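Local coordinates for protein tyrosine--tRNA ligase (Archaeoglobus fulgidus, PDB 2CYB) that probably catalyses the two-step attachment of tyrosine to tRNA(Tyr), activating the amino acid with ATP before transferring it to the tRNA acceptor end, at residues A[124-129]-A[160-164]. Numbering follows the deposited sequence.
With TYR (tyrosine), chain C.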
loop_
_atom_site.group_PDB
_atom_site.type_symbol
_atom_site.label_atom_id
_atom_site.label_comp_id
_atom_site.label_asym_id
_atom_site.label_seq_id
_atom_site.Cartn_x
_atom_site.Cartn_y
_atom_site.Cartn_z
ATOM N N ASP A 124 7.097 4.250 8.710
ATOM C CA ASP A 124 7.131 5.478 7.914
ATOM C C ASP A 124 6.252 5.335 6.672
ATOM O O ASP A 124 5.603 6.298 6.245
ATOM C CB ASP A 124 8.560 5.811 7.486
ATOM C CG ASP A 124 9.314 6.596 8.539
ATOM O OD1 ASP A 124 10.551 6.683 8.427
ATOM O OD2 ASP A 124 8.669 7.128 9.467
ATOM N N VAL A 125 6.253 4.143 6.085
ATOM C CA VAL A 125 5.435 3.881 4.904
ATOM C C VAL A 125 3.975 4.084 5.270
ATOM O O VAL A 125 3.218 4.720 4.529
ATOM C CB VAL A 125 5.629 2.434 4.370
ATOM C CG1 VAL A 125 4.569 2.117 3.315
ATOM C CG2 VAL A 125 7.013 2.285 3.773
ATOM N N LEU A 126 3.576 3.555 6.425
ATOM C CA LEU A 126 2.192 3.700 6.860
ATOM C C LEU A 126 1.828 5.168 7.093
ATOM O O LEU A 126 0.722 5.599 6.762
ATOM C CB LEU A 126 1.939 2.876 8.128
ATOM C CG LEU A 126 2.063 1.356 7.971
ATOM C CD1 LEU A 126 1.512 0.694 9.216
ATOM C CD2 LEU A 126 1.311 0.872 6.733
ATOM N N LYS A 127 2.758 5.933 7.656
ATOM C CA LYS A 127 2.531 7.355 7.908
ATOM C C LYS A 127 2.429 8.094 6.577
ATOM O O LYS A 127 1.551 8.947 6.389
ATOM C CB LYS A 127 3.676 7.933 8.741
ATOM C CG LYS A 127 3.717 7.406 10.167
ATOM C CD LYS A 127 4.921 7.951 10.929
ATOM C CE LYS A 127 4.907 7.492 12.382
ATOM N NZ LYS A 127 6.069 8.028 13.148
ATOM N N MET A 128 3.336 7.777 5.659
ATOM C CA MET A 128 3.306 8.393 4.330
ATOM C C MET A 128 1.973 8.070 3.647
ATOM O O MET A 128 1.346 8.941 3.035
ATOM C CB MET A 128 4.454 7.864 3.464
ATOM C CG MET A 128 5.794 8.535 3.699
ATOM S SD MET A 128 5.788 10.245 3.093
ATOM C CE MET A 128 5.846 9.972 1.341
ATOM N N ALA A 129 1.540 6.814 3.749
ATOM C CA ALA A 129 0.278 6.406 3.123
ATOM C C ALA A 129 -0.918 7.137 3.715
ATOM O O ALA A 129 -1.875 7.439 3.010
ATOM C CB ALA A 129 0.076 4.884 3.254
ATOM N N LEU A 160 5.622 5.953 -2.407
ATOM C CA LEU A 160 5.843 6.302 -1.013
ATOM C C LEU A 160 7.194 5.760 -0.548
ATOM O O LEU A 160 7.950 6.444 0.145
ATOM C CB LEU A 160 4.733 5.718 -0.140
ATOM C CG LEU A 160 3.299 5.973 -0.609
ATOM C CD1 LEU A 160 2.335 5.393 0.420
ATOM C CD2 LEU A 160 3.060 7.466 -0.795
ATOM N N MET A 161 7.490 4.528 -0.942
ATOM C CA MET A 161 8.735 3.890 -0.562
ATOM C C MET A 161 9.926 4.552 -1.223
ATOM O O MET A 161 10.983 4.649 -0.618
ATOM C CB MET A 161 8.694 2.402 -0.903
ATOM C CG MET A 161 7.848 1.594 0.071
ATOM S SD MET A 161 7.849 -0.153 -0.357
ATOM C CE MET A 161 9.614 -0.542 -0.309
ATOM N N GLN A 162 9.763 4.993 -2.466
ATOM C CA GLN A 162 10.857 5.667 -3.152
ATOM C C GLN A 162 11.194 6.954 -2.407
ATOM O O GLN A 162 12.364 7.257 -2.175
ATOM C CB GLN A 162 10.480 6.000 -4.597
ATOM C CG GLN A 162 11.612 6.669 -5.359
ATOM C CD GLN A 162 11.379 6.662 -6.855
ATOM O OE1 GLN A 162 10.715 5.769 -7.384
ATOM N NE2 GLN A 162 11.946 7.642 -7.549
ATOM N N ALA A 163 10.163 7.702 -2.028
ATOM C CA ALA A 163 10.361 8.948 -1.296
ATOM C C ALA A 163 11.065 8.647 0.024
ATOM O O ALA A 163 11.991 9.356 0.412
ATOM C CB ALA A 163 9.024 9.634 -1.039
ATOM N N LEU A 164 10.637 7.589 0.710
ATOM C CA LEU A 164 11.266 7.224 1.975
ATOM C C LEU A 164 12.696 6.739 1.822
ATOM O O LEU A 164 13.489 6.842 2.766
ATOM C CB LEU A 164 10.441 6.166 2.706
ATOM C CG LEU A 164 9.183 6.727 3.374
ATOM C CD1 LEU A 164 8.309 5.572 3.878
ATOM C CD2 LEU A 164 9.594 7.665 4.523
HETATM N N TYR C . 11.450 4.645 -9.792
HETATM C CA TYR C . 12.792 4.385 -10.368
HETATM C C TYR C . 12.692 4.002 -11.843
HETATM O O TYR C . 13.746 3.756 -12.452
HETATM C CB TYR C . 13.483 3.276 -9.567
HETATM C CG TYR C . 13.705 3.686 -8.131
HETATM C CD1 TYR C . 13.203 2.926 -7.073
HETATM C CD2 TYR C . 14.423 4.851 -7.832
HETATM C CE1 TYR C . 13.418 3.320 -5.740
HETATM C CE2 TYR C . 14.639 5.249 -6.525
HETATM C CZ TYR C . 14.138 4.482 -5.482
HETATM O OH TYR C . 14.380 4.879 -4.190
HETATM O OXT TYR C . 11.562 3.971 -12.374
#
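Asp124 OD1 is gripped by two hydrogen bonds, with Tyr196 OH and His168 NE2, while its CB rests 3.6 Å from Leu164 CD1. Here helix 119-131 packs on helix 154-168 in the Rossmann-fold catalytic domain of this class I synthetase; the short axes approach to 9.7 Å at 120°, and no hydrogen bond joins the two segments. Leu164 meets three residues of the other helix. Its CD1 presses on the backbone, 3.3 Å from Val125 N, and also meets Val125 CG2, while CD2 touches both Asp124 CB and Met128 CG. One turn earlier, Leu160 CD1 settles against Ala129 CA at 3.5 Å. The dimer partner adjoins this end: Ile157 of the second subunit packs on Ala129, and its Val153 on Leu160. Gln162 serves the tyrosine pocket instead. With CG opposite the backbone N (chi1 -178°) and the chain extended beyond, OE1 accepts a hydrogen bond from the ligand N at 2.8 Å, while CG lies 3.3 Å from the ligand CZ. Gln180 OE1 bonds to NE2 and so helps fix the amide's rotation. Shortening Gln162 to alanine is likely to cost the ligand amino group one acceptor and leave Gln180 without this amide mate. Met128, bent at chi2 and chi3, runs past Leu164 to bring CE within 4.0 Å of Ala163 CB.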